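Pectinesterase (Sitophilus oryzae, PDB 4PMH) catalyses the hydrolysis of methyl esters in pectin, releasing methanol and leaving de-esterified polygalacturonate, and probably serves in the digestion of plant cell walls. Local coordinates at residues A[57-62]-A[87-92]; A[69-74]-A[101-106]; A[76-81]-A[121-126]; A[80-85]-A[150-155]; A[144-149]-A[177-182]. All coordinates share one frame; numbering follows the deposited sequence.

Interaction 1: residues A[57-62]-A[87-92]; sequences AAINAG and VPLTIY. Unlike the reference sequence in segment 57-62: Ala61 (reference Thr).
Val87 meets the C-terminal end of helix 51-61 with both of its methyl groups. CG2 sits against the backbone of Gly62, 3.5 Å from its CA atom, and also lies near the carbonyl oxygens of Ala58 and Ile59, while CG1 approaches Ala58 O at 3.8 Å. Gly62 is where the chain leaves the helix, at a positive phi of 69°, and its N atom still bonds to Ile59 O at 3.1 Å. The methyl thus packs against a turn held by that bond. In the right-handed parallel beta-helix of the pectinesterases, a short helix of this kind closes the N-terminal end of the coil, and here helix 51-61 packs on strands 42-44, 67-71 and 89-93. Leu89, the first residue of its strand, takes up the contact with a forked tip. Its CG stands anti to the carbonyl carbon (chi1 -55°), which carries the fork toward the helix, where its two methyls part. CD2 reaches Ala58 CB at 3.7 Å, and CD1 meets Ile59 CG1 at 3.9 Å, the two side chains crossing at about a right angle. Ile59 also rests on Pro83, and Leu89 on Ile82 of strand 80-82.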
# COMPACT_ATOMS: atom_id res chain seq x y z
N ALA A 57 24.01 -6.60 -5.98
CA ALA A 57 25.35 -6.04 -5.76
C ALA A 57 25.42 -5.25 -4.46
O ALA A 57 26.33 -5.43 -3.66
CB ALA A 57 25.80 -5.18 -6.93
N ALA A 58 24.43 -4.37 -4.27
CA ALA A 58 24.36 -3.53 -3.07
C ALA A 58 24.19 -4.35 -1.78
O ALA A 58 24.87 -4.09 -0.77
CB ALA A 58 23.22 -2.52 -3.21
N ILE A 59 23.32 -5.36 -1.81
CA ILE A 59 23.10 -6.19 -0.64
C ILE A 59 24.35 -7.04 -0.32
O ILE A 59 24.80 -7.07 0.84
CB ILE A 59 21.87 -7.09 -0.81
CG1 ILE A 59 20.62 -6.21 -0.84
CG2 ILE A 59 21.80 -8.14 0.31
CD1 ILE A 59 19.33 -6.97 -0.99
N ASN A 60 24.91 -7.68 -1.35
CA ASN A 60 26.06 -8.57 -1.18
C ASN A 60 27.29 -7.80 -0.66
O ASN A 60 28.08 -8.36 0.10
CB ASN A 60 26.42 -9.29 -2.47
CG ASN A 60 25.38 -10.33 -2.88
OD1 ASN A 60 24.69 -10.94 -2.05
ND2 ASN A 60 25.27 -10.54 -4.18
N ALA A 61 27.43 -6.54 -1.02
CA ALA A 61 28.59 -5.76 -0.60
C ALA A 61 28.54 -5.39 0.86
O ALA A 61 29.56 -5.03 1.44
CB ALA A 61 28.76 -4.52 -1.44
N GLY A 62 27.35 -5.46 1.46
CA GLY A 62 27.20 -5.30 2.89
C GLY A 62 27.48 -3.89 3.35
O GLY A 62 27.43 -2.95 2.57
N VAL A 87 21.84 -3.56 4.98
CA VAL A 87 22.25 -2.48 4.07
C VAL A 87 21.06 -1.54 3.77
O VAL A 87 20.06 -1.99 3.18
CB VAL A 87 22.78 -3.00 2.72
CG1 VAL A 87 23.24 -1.82 1.87
CG2 VAL A 87 23.93 -3.98 2.93
N PRO A 88 21.17 -0.23 4.14
CA PRO A 88 20.11 0.70 3.75
C PRO A 88 20.17 1.01 2.25
O PRO A 88 21.22 1.40 1.74
CB PRO A 88 20.39 1.97 4.60
CG PRO A 88 21.49 1.58 5.53
CD PRO A 88 22.24 0.48 4.84
N LEU A 89 19.05 0.84 1.56
CA LEU A 89 18.99 1.02 0.12
C LEU A 89 18.02 2.11 -0.31
O LEU A 89 16.90 2.21 0.21
CB LEU A 89 18.56 -0.30 -0.52
CG LEU A 89 19.36 -1.57 -0.21
CD1 LEU A 89 18.68 -2.77 -0.90
CD2 LEU A 89 20.78 -1.48 -0.70
N THR A 90 18.46 2.95 -1.25
CA THR A 90 17.61 3.90 -1.94
C THR A 90 17.60 3.50 -3.41
O THR A 90 18.65 3.39 -4.03
CB THR A 90 18.18 5.32 -1.78
OG1 THR A 90 18.16 5.67 -0.40
CG2 THR A 90 17.37 6.33 -2.57
N ILE A 91 16.41 3.22 -3.94
CA ILE A 91 16.25 2.85 -5.33
C ILE A 91 15.45 3.95 -6.00
O ILE A 91 14.28 4.16 -5.65
CB ILE A 91 15.52 1.49 -5.47
CG1 ILE A 91 16.33 0.37 -4.79
CG2 ILE A 91 15.29 1.11 -6.94
CD1 ILE A 91 15.87 0.06 -3.39
N TYR A 92 16.06 4.65 -6.95
CA TYR A 92 15.40 5.76 -7.60
C TYR A 92 15.50 5.78 -9.10
O TYR A 92 16.50 5.38 -9.67
CB TYR A 92 15.90 7.08 -7.04
CG TYR A 92 17.31 7.47 -7.42
CD1 TYR A 92 18.39 7.06 -6.67
CD2 TYR A 92 17.54 8.28 -8.49
CE1 TYR A 92 19.69 7.44 -7.00
CE2 TYR A 92 18.81 8.69 -8.83
CZ TYR A 92 19.88 8.26 -8.08
OH TYR A 92 21.16 8.63 -8.43

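Interaction 2: residues A[69-74]-A[101-106]; sequences IKINAG and TLITLN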
# COMPACT_ATOMS: atom_id res chain seq x y z
N ILE A 69 20.85 3.12 -5.72
CA ILE A 69 20.67 2.40 -6.95
C ILE A 69 19.83 3.27 -7.86
O ILE A 69 18.65 3.49 -7.60
CB ILE A 69 19.93 1.06 -6.74
CG1 ILE A 69 20.84 0.12 -5.96
CG2 ILE A 69 19.54 0.46 -8.09
CD1 ILE A 69 20.13 -1.00 -5.24
N LYS A 70 20.45 3.76 -8.93
CA LYS A 70 19.77 4.55 -9.93
C LYS A 70 19.27 3.68 -11.07
O LYS A 70 20.04 2.90 -11.64
CB LYS A 70 20.70 5.61 -10.48
CG LYS A 70 20.04 6.48 -11.51
CD LYS A 70 20.90 7.70 -11.83
CE LYS A 70 22.10 7.33 -12.67
NZ LYS A 70 22.69 8.55 -13.29
N ILE A 71 18.00 3.81 -11.42
CA ILE A 71 17.44 3.10 -12.56
C ILE A 71 17.22 4.06 -13.71
O ILE A 71 16.31 4.91 -13.68
CB ILE A 71 16.09 2.41 -12.23
CG1 ILE A 71 16.23 1.54 -10.96
CG2 ILE A 71 15.59 1.61 -13.43
CD1 ILE A 71 14.97 0.79 -10.53
N ASN A 72 18.02 3.93 -14.76
CA ASN A 72 17.86 4.79 -15.92
C ASN A 72 16.44 4.70 -16.45
O ASN A 72 15.81 3.64 -16.41
CB ASN A 72 18.84 4.42 -17.02
CG ASN A 72 20.23 4.99 -16.79
OD1 ASN A 72 20.45 5.78 -15.87
ND2 ASN A 72 21.16 4.62 -17.64
N ALA A 73 15.97 5.84 -16.95
CA ALA A 73 14.65 5.96 -17.53
C ALA A 73 14.40 4.84 -18.53
O ALA A 73 15.29 4.49 -19.30
CB ALA A 73 14.51 7.31 -18.21
N GLY A 74 13.21 4.26 -18.52
CA GLY A 74 12.92 3.13 -19.39
C GLY A 74 11.75 2.30 -18.87
O GLY A 74 11.18 2.60 -17.84
N THR A 101 10.35 6.14 -15.46
CA THR A 101 10.95 4.89 -15.07
C THR A 101 9.85 3.96 -14.60
O THR A 101 9.24 4.20 -13.58
CB THR A 101 11.99 5.11 -13.97
OG1 THR A 101 12.89 6.15 -14.37
CG2 THR A 101 12.77 3.83 -13.72
N LEU A 102 9.57 2.93 -15.39
CA LEU A 102 8.39 2.07 -15.17
C LEU A 102 8.80 0.60 -15.04
O LEU A 102 9.42 0.04 -15.95
CB LEU A 102 7.42 2.24 -16.33
CG LEU A 102 6.22 1.28 -16.34
CD1 LEU A 102 5.36 1.55 -15.12
CD2 LEU A 102 5.40 1.42 -17.62
N ILE A 103 8.47 0.00 -13.90
CA ILE A 103 8.71 -1.39 -13.65
C ILE A 103 7.35 -2.05 -13.69
O ILE A 103 6.51 -1.75 -12.84
CB ILE A 103 9.34 -1.57 -12.26
CG1 ILE A 103 10.57 -0.66 -12.09
CG2 ILE A 103 9.71 -3.03 -12.03
CD1 ILE A 103 11.09 -0.59 -10.67
N THR A 104 7.10 -2.91 -14.67
CA THR A 104 5.74 -3.36 -14.90
C THR A 104 5.65 -4.82 -15.33
O THR A 104 6.49 -5.29 -16.10
CB THR A 104 5.03 -2.48 -15.96
OG1 THR A 104 3.71 -2.98 -16.17
CG2 THR A 104 5.77 -2.45 -17.32
N LEU A 105 4.61 -5.50 -14.86
CA LEU A 105 4.28 -6.85 -15.32
C LEU A 105 2.77 -7.05 -15.23
O LEU A 105 2.12 -6.34 -14.48
CB LEU A 105 4.96 -7.89 -14.44
CG LEU A 105 6.45 -8.11 -14.60
CD1 LEU A 105 6.98 -8.98 -13.47
CD2 LEU A 105 6.75 -8.75 -15.95
N ASN A 106 2.24 -7.97 -16.04
CA ASN A 106 0.84 -8.45 -15.93
C ASN A 106 0.94 -9.80 -15.23
O ASN A 106 1.17 -10.83 -15.87
CB ASN A 106 0.20 -8.60 -17.32
CG ASN A 106 -1.27 -9.04 -17.28
OD1 ASN A 106 -1.77 -9.58 -16.30
ND2 ASN A 106 -1.95 -8.85 -18.41
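Thr101 and Leu102 join residues 69-74 through one backbone hydrogen bond and a patch of methyl packing. The bond runs from Leu102 N to Gly74 O over 3.0 Å, nearly straight at 168°. The same oxygen lies 3.6 Å from Thr101 CA in a CA-H...O contact, so two neighbouring residues of strand 101-105 converge on it in the parallel bridge between Gly74 and Thr101. At the backbone angles of Gly74 a beta carbon would collide with Ala73 O, so the position suits glycine.

The apolar contacts centre on Ile71. With OG1 beside the amide nitrogen (chi1 -51°), the CG2 methyl of Thr101 swings anti to it and comes to 3.6 Å from Ile71 CG2, while Thr101 OG1 lies 3.6 Å from Ala73 CA. With a serine in its place, the methyl would be gone and a gap would probably open beside Ile71 CG2. Farther in, Ile71 CD1 touches Ile103 CD1 at 4.1 Å, the side chains crossing at about a right angle, and both isoleucines also pack on Ile51 of helix 51-61.

Just past Ile71 the chain turns, its Asn72 O held by the hydroxyl of Tyr76, and passes from strand 67-71 into strand 74-76. Such a change from one parallel sheet to the next is a corner of the beta-helix coil, here in the first turns of the fold.

Interaction 3: residues A[76-81]-A[121-126]; sequences YQEVVY and GSLFNS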
# COMPACT_ATOMS: atom_id res chain seq x y z
N TYR A 76 10.88 -1.53 -17.71
CA TYR A 76 11.51 -2.76 -17.23
C TYR A 76 10.45 -3.83 -16.90
O TYR A 76 9.65 -3.63 -16.00
CB TYR A 76 12.30 -2.45 -15.97
CG TYR A 76 13.43 -1.47 -16.21
CD1 TYR A 76 13.21 -0.09 -16.22
CD2 TYR A 76 14.73 -1.93 -16.41
CE1 TYR A 76 14.26 0.81 -16.43
CE2 TYR A 76 15.78 -1.04 -16.64
CZ TYR A 76 15.54 0.33 -16.65
OH TYR A 76 16.60 1.20 -16.87
N GLN A 77 10.43 -4.94 -17.64
CA GLN A 77 9.46 -6.00 -17.38
C GLN A 77 10.10 -7.09 -16.52
O GLN A 77 10.58 -8.12 -17.00
CB GLN A 77 8.89 -6.52 -18.70
CG GLN A 77 8.16 -5.41 -19.44
CD GLN A 77 7.69 -5.84 -20.80
OE1 GLN A 77 6.68 -6.53 -20.93
NE2 GLN A 77 8.43 -5.44 -21.82
N GLU A 78 10.09 -6.83 -15.23
CA GLU A 78 10.77 -7.65 -14.25
C GLU A 78 10.22 -7.39 -12.87
O GLU A 78 9.53 -6.41 -12.66
CB GLU A 78 12.28 -7.36 -14.26
CG GLU A 78 12.67 -5.94 -14.58
CD GLU A 78 14.14 -5.82 -15.05
OE1 GLU A 78 15.03 -5.82 -14.19
OE2 GLU A 78 14.40 -5.70 -16.26
N VAL A 79 10.52 -8.30 -11.96
CA VAL A 79 10.34 -8.05 -10.53
C VAL A 79 11.58 -7.43 -9.92
O VAL A 79 12.68 -7.49 -10.50
CB VAL A 79 10.00 -9.32 -9.75
CG1 VAL A 79 8.64 -9.86 -10.16
CG2 VAL A 79 11.08 -10.38 -9.89
N VAL A 80 11.40 -6.85 -8.74
CA VAL A 80 12.50 -6.36 -7.90
C VAL A 80 12.24 -6.86 -6.49
O VAL A 80 11.21 -6.52 -5.89
CB VAL A 80 12.57 -4.82 -7.90
CG1 VAL A 80 13.75 -4.33 -7.07
CG2 VAL A 80 12.63 -4.30 -9.32
N TYR A 81 13.13 -7.71 -5.98
CA TYR A 81 12.98 -8.34 -4.69
C TYR A 81 14.09 -7.82 -3.80
O TYR A 81 15.28 -7.95 -4.13
CB TYR A 81 13.10 -9.87 -4.77
CG TYR A 81 11.94 -10.63 -5.39
CD1 TYR A 81 10.77 -10.00 -5.78
CD2 TYR A 81 12.01 -12.01 -5.56
CE1 TYR A 81 9.73 -10.71 -6.35
CE2 TYR A 81 10.97 -12.74 -6.11
CZ TYR A 81 9.83 -12.08 -6.51
OH TYR A 81 8.79 -12.79 -7.08
N GLY A 121 12.07 -16.16 -13.95
CA GLY A 121 13.04 -17.12 -13.49
C GLY A 121 14.46 -16.76 -13.86
O GLY A 121 15.40 -17.00 -13.08
N SER A 122 14.63 -16.15 -15.04
CA SER A 122 15.95 -15.78 -15.51
C SER A 122 16.58 -14.62 -14.72
O SER A 122 17.72 -14.27 -14.95
CB SER A 122 15.94 -15.45 -17.01
OG SER A 122 15.10 -14.34 -17.30
N LEU A 123 15.85 -14.06 -13.76
CA LEU A 123 16.43 -13.03 -12.90
C LEU A 123 17.19 -13.62 -11.71
O LEU A 123 17.87 -12.88 -10.99
CB LEU A 123 15.34 -12.08 -12.40
CG LEU A 123 14.69 -11.25 -13.50
CD1 LEU A 123 13.39 -10.63 -12.98
CD2 LEU A 123 15.64 -10.16 -14.00
N PHE A 124 17.08 -14.94 -11.50
CA PHE A 124 17.51 -15.54 -10.24
C PHE A 124 18.42 -16.76 -10.42
O PHE A 124 18.06 -17.72 -11.11
CB PHE A 124 16.29 -15.88 -9.37
CG PHE A 124 15.46 -14.69 -9.03
CD1 PHE A 124 15.84 -13.83 -8.00
CD2 PHE A 124 14.29 -14.42 -9.72
CE1 PHE A 124 15.09 -12.72 -7.68
CE2 PHE A 124 13.52 -13.32 -9.41
CZ PHE A 124 13.91 -12.46 -8.39
N ASN A 125 19.61 -16.68 -9.83
CA ASN A 125 20.49 -17.85 -9.67
C ASN A 125 20.42 -18.33 -8.22
O ASN A 125 20.20 -17.52 -7.29
CB ASN A 125 21.94 -17.48 -10.09
CG ASN A 125 22.92 -18.62 -9.90
OD1 ASN A 125 23.36 -18.90 -8.79
ND2 ASN A 125 23.32 -19.27 -11.00
N SER A 126 20.61 -19.63 -8.01
CA SER A 126 20.48 -20.22 -6.66
C SER A 126 21.44 -19.66 -5.62
O SER A 126 21.21 -19.78 -4.42
CB SER A 126 20.62 -21.75 -6.75
OG SER A 126 21.91 -22.06 -7.22
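Leu123 pushes its CD1 methyl into a shallow hollow beside the backbone of residues 78-79. The methyl lies 3.7 Å from Glu78 CB and 3.8 Å from Val79 N, with Val79 CG2 forming a further wall at 3.9 Å. Val79 is in turn the bump that fills the angle between two rings. With CG1 anti to the carbonyl carbon (chi1 -66°), CG2 falls between the backbone N and that carbon, from where it meets the edge of Phe124 in the ring plane, 3.8 Å from CZ, and also covers the rim of one face of Tyr81. The loop after helix 113-120 thereby closes over the outside of an early beta-helix turn, where strand 80-82 begins. Phe124 comes up to Tyr81 with its CZ corner, 3.4 Å from Tyr81 CD2. The planes are inclined by 29° and the rings are offset, with little overlap. Phe124 also stacks with Tyr134 of helix 131-138. With an alanine here instead of Tyr81, Phe124 CZ and Val79 CG2 would probably border a gap, and the hydroxyl of Tyr116 would lose its mate. Beyond the Leu123 contact, Glu78 OE1 bonds to the backbone N of Ile51, at the start of helix 51-61.

Interaction 4: residues A[80-85]-A[150-155]; sequences VYIPNT and TVFWVK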
# COMPACT_ATOMS: atom_id res chain seq x y z
N VAL A 80 11.40 -6.85 -8.74
CA VAL A 80 12.50 -6.36 -7.90
C VAL A 80 12.24 -6.86 -6.49
O VAL A 80 11.21 -6.52 -5.89
CB VAL A 80 12.57 -4.82 -7.90
CG1 VAL A 80 13.75 -4.33 -7.07
CG2 VAL A 80 12.63 -4.30 -9.32
N TYR A 81 13.13 -7.71 -5.98
CA TYR A 81 12.98 -8.34 -4.69
C TYR A 81 14.09 -7.82 -3.80
O TYR A 81 15.28 -7.95 -4.13
CB TYR A 81 13.10 -9.87 -4.77
CG TYR A 81 11.94 -10.63 -5.39
CD1 TYR A 81 10.77 -10.00 -5.78
CD2 TYR A 81 12.01 -12.01 -5.56
CE1 TYR A 81 9.73 -10.71 -6.35
CE2 TYR A 81 10.97 -12.74 -6.11
CZ TYR A 81 9.83 -12.08 -6.51
OH TYR A 81 8.79 -12.79 -7.08
N ILE A 82 13.70 -7.21 -2.68
CA ILE A 82 14.66 -6.79 -1.65
C ILE A 82 14.51 -7.71 -0.46
O ILE A 82 13.59 -7.55 0.33
CB ILE A 82 14.47 -5.33 -1.15
CG1 ILE A 82 14.15 -4.35 -2.28
CG2 ILE A 82 15.68 -4.91 -0.32
CD1 ILE A 82 15.29 -3.95 -3.18
N PRO A 83 15.40 -8.71 -0.32
CA PRO A 83 15.37 -9.59 0.84
C PRO A 83 15.89 -8.88 2.08
O PRO A 83 16.53 -7.84 1.98
CB PRO A 83 16.30 -10.73 0.43
CG PRO A 83 17.32 -10.05 -0.42
CD PRO A 83 16.57 -8.99 -1.17
N ASN A 84 15.64 -9.46 3.25
CA ASN A 84 16.07 -8.83 4.51
C ASN A 84 17.58 -8.62 4.50
O ASN A 84 18.33 -9.51 4.12
CB ASN A 84 15.65 -9.68 5.71
CG ASN A 84 15.53 -8.86 7.01
OD1 ASN A 84 16.00 -7.73 7.10
ND2 ASN A 84 14.91 -9.45 8.00
N THR A 85 18.02 -7.42 4.87
CA THR A 85 19.43 -7.05 4.87
C THR A 85 19.59 -5.85 5.78
O THR A 85 18.65 -5.14 6.02
CB THR A 85 19.93 -6.67 3.45
OG1 THR A 85 21.25 -6.14 3.52
CG2 THR A 85 19.03 -5.61 2.78
N THR A 150 3.50 -9.95 -6.38
CA THR A 150 4.10 -8.63 -6.15
C THR A 150 5.20 -8.34 -7.15
O THR A 150 6.11 -9.15 -7.32
CB THR A 150 4.68 -8.49 -4.73
OG1 THR A 150 3.64 -8.61 -3.76
CG2 THR A 150 5.36 -7.13 -4.55
N VAL A 151 5.12 -7.17 -7.78
CA VAL A 151 6.16 -6.73 -8.73
C VAL A 151 7.43 -6.20 -8.02
O VAL A 151 8.54 -6.61 -8.36
CB VAL A 151 5.59 -5.71 -9.75
CG1 VAL A 151 6.68 -5.08 -10.60
CG2 VAL A 151 4.53 -6.37 -10.61
N PHE A 152 7.25 -5.36 -7.02
CA PHE A 152 8.35 -4.82 -6.21
C PHE A 152 8.09 -5.20 -4.73
O PHE A 152 7.14 -4.72 -4.11
CB PHE A 152 8.35 -3.30 -6.40
CG PHE A 152 9.66 -2.61 -6.11
CD1 PHE A 152 10.20 -2.59 -4.83
CD2 PHE A 152 10.29 -1.86 -7.10
CE1 PHE A 152 11.39 -1.91 -4.57
CE2 PHE A 152 11.46 -1.16 -6.85
CZ PHE A 152 12.01 -1.18 -5.57
N TRP A 153 8.94 -6.07 -4.18
CA TRP A 153 8.70 -6.74 -2.90
C TRP A 153 9.82 -6.38 -1.91
O TRP A 153 10.96 -6.77 -2.09
CB TRP A 153 8.67 -8.25 -3.13
CG TRP A 153 8.12 -9.08 -1.99
CD1 TRP A 153 7.98 -8.71 -0.67
CD2 TRP A 153 7.67 -10.43 -2.07
NE1 TRP A 153 7.46 -9.74 0.06
CE2 TRP A 153 7.26 -10.82 -0.78
CE3 TRP A 153 7.56 -11.35 -3.12
CZ2 TRP A 153 6.74 -12.07 -0.51
CZ3 TRP A 153 7.05 -12.61 -2.85
CH2 TRP A 153 6.64 -12.96 -1.56
N VAL A 154 9.48 -5.61 -0.88
CA VAL A 154 10.47 -5.10 0.07
C VAL A 154 10.33 -5.83 1.39
O VAL A 154 9.32 -5.67 2.08
CB VAL A 154 10.28 -3.59 0.31
CG1 VAL A 154 11.35 -3.06 1.26
CG2 VAL A 154 10.29 -2.83 -0.99
N LYS A 155 11.34 -6.63 1.73
CA LYS A 155 11.47 -7.32 3.01
C LYS A 155 12.66 -6.83 3.84
O LYS A 155 13.08 -7.54 4.73
CB LYS A 155 11.63 -8.83 2.78
CG LYS A 155 10.38 -9.49 2.23
CD LYS A 155 10.58 -10.96 1.91
CE LYS A 155 10.31 -11.87 3.10
NZ LYS A 155 8.86 -12.07 3.37
O HOH W 1 6.45 -11.54 -6.80
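Val80 and Phe152 pack closely in this contact. They point the same way from neighbouring strands. Phe152 CG is anti to the backbone N (chi1 -157°), which lays the ring alongside Val80, and Val80 CB sits over one face of it, 4.0 Å from its centroid and 17° off the normal, in a CH-pi contact. Ile82 extends the same face more loosely, with CG1 4.3 Å from Phe152 CE1 and as far from Val154 CG2. The strands beneath, 80-82 and 152-154, are parallel and in register. Four backbone bonds zip them together, from Val80 N to Val151 O, Trp153 N to Val80 O, Ile82 N to Trp153 O and Lys155 N to Ile82 O. The third, between Ile82 N and Trp153 O, spans 2.8 Å and is almost straight.

This pairing stacks successive turns of the right-handed parallel beta-helix. Val80, Ile82, Phe152 and Val154 face its interior, where Ile51, Val55 and Ile166 also pack, whereas Tyr81 and Trp153 lie on the outer face under Met133 of helix 131-138. There the edge of Trp153 meets the face of Tyr81 in a T-shaped pair, planes at 82°, with Trp153 CE3 3.9 Å from Tyr81 CE1. The Tyr81 hydroxyl, also bonded to Tyr116, donates to a water 2.7 Å from its OH.

Toward the other end the contact thins out. The Lys155 side chain touches with its base, CB 3.4 Å from Ile82 O, and its bent chain leads away. The exposed Asn84 meets Lys155 O through its CA at 3.3 Å.

Interaction 5: residues A[144-149]-A[177-182]; sequences IGTSCS and QAVALQ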
# COMPACT_ATOMS: atom_id res chain seq x y z
N ILE A 144 0.29 -18.81 -7.77
CA ILE A 144 1.32 -18.27 -6.90
C ILE A 144 0.73 -17.50 -5.71
O ILE A 144 1.36 -17.42 -4.63
CB ILE A 144 2.33 -17.37 -7.67
CG1 ILE A 144 1.63 -16.14 -8.25
CG2 ILE A 144 3.03 -18.20 -8.75
CD1 ILE A 144 2.52 -15.23 -9.07
N GLY A 145 -0.47 -16.95 -5.90
CA GLY A 145 -1.19 -16.24 -4.85
C GLY A 145 -0.80 -14.78 -4.67
O GLY A 145 0.09 -14.25 -5.38
N THR A 146 -1.48 -14.12 -3.74
CA THR A 146 -1.46 -12.66 -3.65
C THR A 146 -0.07 -12.08 -3.32
O THR A 146 0.41 -11.18 -4.03
CB THR A 146 -2.55 -12.15 -2.69
OG1 THR A 146 -3.83 -12.59 -3.17
CG2 THR A 146 -2.56 -10.62 -2.62
N SER A 147 0.57 -12.59 -2.28
CA SER A 147 1.93 -12.15 -1.97
C SER A 147 2.89 -12.35 -3.15
O SER A 147 3.69 -11.49 -3.42
CB SER A 147 2.50 -12.87 -0.74
OG SER A 147 1.63 -12.77 0.35
N CYS A 148 2.82 -13.50 -3.84
CA CYS A 148 3.76 -13.78 -4.94
C CYS A 148 3.45 -13.01 -6.25
O CYS A 148 4.25 -12.99 -7.19
CB CYS A 148 3.87 -15.29 -5.21
SG CYS A 148 4.78 -16.20 -3.93
N SER A 149 2.29 -12.37 -6.31
CA SER A 149 1.96 -11.54 -7.46
C SER A 149 2.76 -10.22 -7.46
O SER A 149 2.70 -9.47 -8.44
CB SER A 149 0.46 -11.26 -7.51
OG SER A 149 0.09 -10.24 -6.59
N GLN A 177 -6.44 -10.51 -8.20
CA GLN A 177 -5.64 -9.66 -7.31
C GLN A 177 -4.25 -9.57 -7.92
O GLN A 177 -3.76 -10.56 -8.45
CB GLN A 177 -5.49 -10.31 -5.91
CG GLN A 177 -6.79 -10.63 -5.18
CD GLN A 177 -7.45 -11.94 -5.65
OE1 GLN A 177 -6.85 -12.71 -6.40
NE2 GLN A 177 -8.68 -12.17 -5.20
N ALA A 178 -3.61 -8.41 -7.85
CA ALA A 178 -2.28 -8.25 -8.45
C ALA A 178 -1.53 -7.08 -7.81
O ALA A 178 -1.85 -5.92 -8.03
CB ALA A 178 -2.40 -8.04 -9.95
N VAL A 179 -0.50 -7.41 -7.05
CA VAL A 179 0.19 -6.44 -6.22
C VAL A 179 1.30 -5.77 -7.01
O VAL A 179 2.08 -6.42 -7.68
CB VAL A 179 0.77 -7.08 -4.93
CG1 VAL A 179 1.56 -6.05 -4.12
CG2 VAL A 179 -0.34 -7.68 -4.09
N ALA A 180 1.37 -4.45 -6.89
CA ALA A 180 2.44 -3.68 -7.50
C ALA A 180 3.58 -3.56 -6.51
O ALA A 180 4.67 -4.04 -6.78
CB ALA A 180 1.97 -2.30 -7.95
N LEU A 181 3.32 -2.91 -5.38
CA LEU A 181 4.30 -2.80 -4.30
C LEU A 181 3.80 -3.52 -3.04
O LEU A 181 2.61 -3.40 -2.66
CB LEU A 181 4.57 -1.32 -3.99
CG LEU A 181 5.49 -0.96 -2.84
CD1 LEU A 181 6.89 -1.48 -3.14
CD2 LEU A 181 5.56 0.53 -2.53
N GLN A 182 4.71 -4.27 -2.42
CA GLN A 182 4.47 -4.88 -1.11
C GLN A 182 5.60 -4.52 -0.15
O GLN A 182 6.76 -4.80 -0.45
CB GLN A 182 4.40 -6.40 -1.19
CG GLN A 182 4.22 -7.02 0.19
CD GLN A 182 4.24 -8.53 0.22
OE1 GLN A 182 4.35 -9.14 1.30
NE2 GLN A 182 4.12 -9.15 -0.95
O HOH W 2 3.27 -11.81 2.47
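Ser149 and Val179 share the direct hydrogen bond of this contact, Val179 N donating to Ser149 OG over 2.9 Å at an angle of 163°. The hydroxyl in turn donates to Thr146 O, 2.7 Å from OG, and these two bonds fix its rotation. With chi1 at 79°, OG stands between the backbone N and the carbonyl carbon, which sets it between Val179 and the short, weakly bonded helix 145-148. Thr146 O also accepts from Ser149 N and so is gripped twice by one residue.

A second polar link runs through water. One molecule lies 2.8 Å from Ser147 OG and donates to Gln182 OE1, 3.1 Å away. The extended Gln182 chain reaches across from strand 181-183; its OE1 also bonds to Ser206 OG and its NE2 to Thr150 OG1.

The contact lies at the edge of the probable active-site cleft of the beta-helix. Gln177, which probably binds substrate, as in related pectinesterases, lies beside Asp200 and Gln199, the probable proton donor and transition-state stabiliser, and its OE1 is bonded to Gln110.

Packing fills in between these bonds. Val179 CG2 lies 3.6 Å from Thr146 O and 4.0 Å from Thr146 CG2, their side chains crossing at about a right angle. Thr146 OG1 comes within 3.9 Å of Gln177 CB. On the other flank of the helix, Cys148 is joined by a disulfide to Cys137 of helix 131-138.

Overall arrangement
From the N terminus, helix 51-61 opens interaction 1, which closes on strand 89-93 and caps the start of the beta-helix. Interaction 2 opens inside that loop and crosses it, binding a corner of the coil to strand 101-105; the two also meet through backbone bonds between strands 67-71 and 89-93. Interactions 3 and 4 start from the shared residues Val80 and Tyr81 and cross both earlier loops. Interaction 3 closes inside the wider loop of interaction 4, bringing the 121-126 loop onto the outer face, while interaction 4 reaches on to strand 152-154 of the next turn. Interaction 5 opens within the loop of interaction 4 and crosses it alone, extending the same sheet toward the active site.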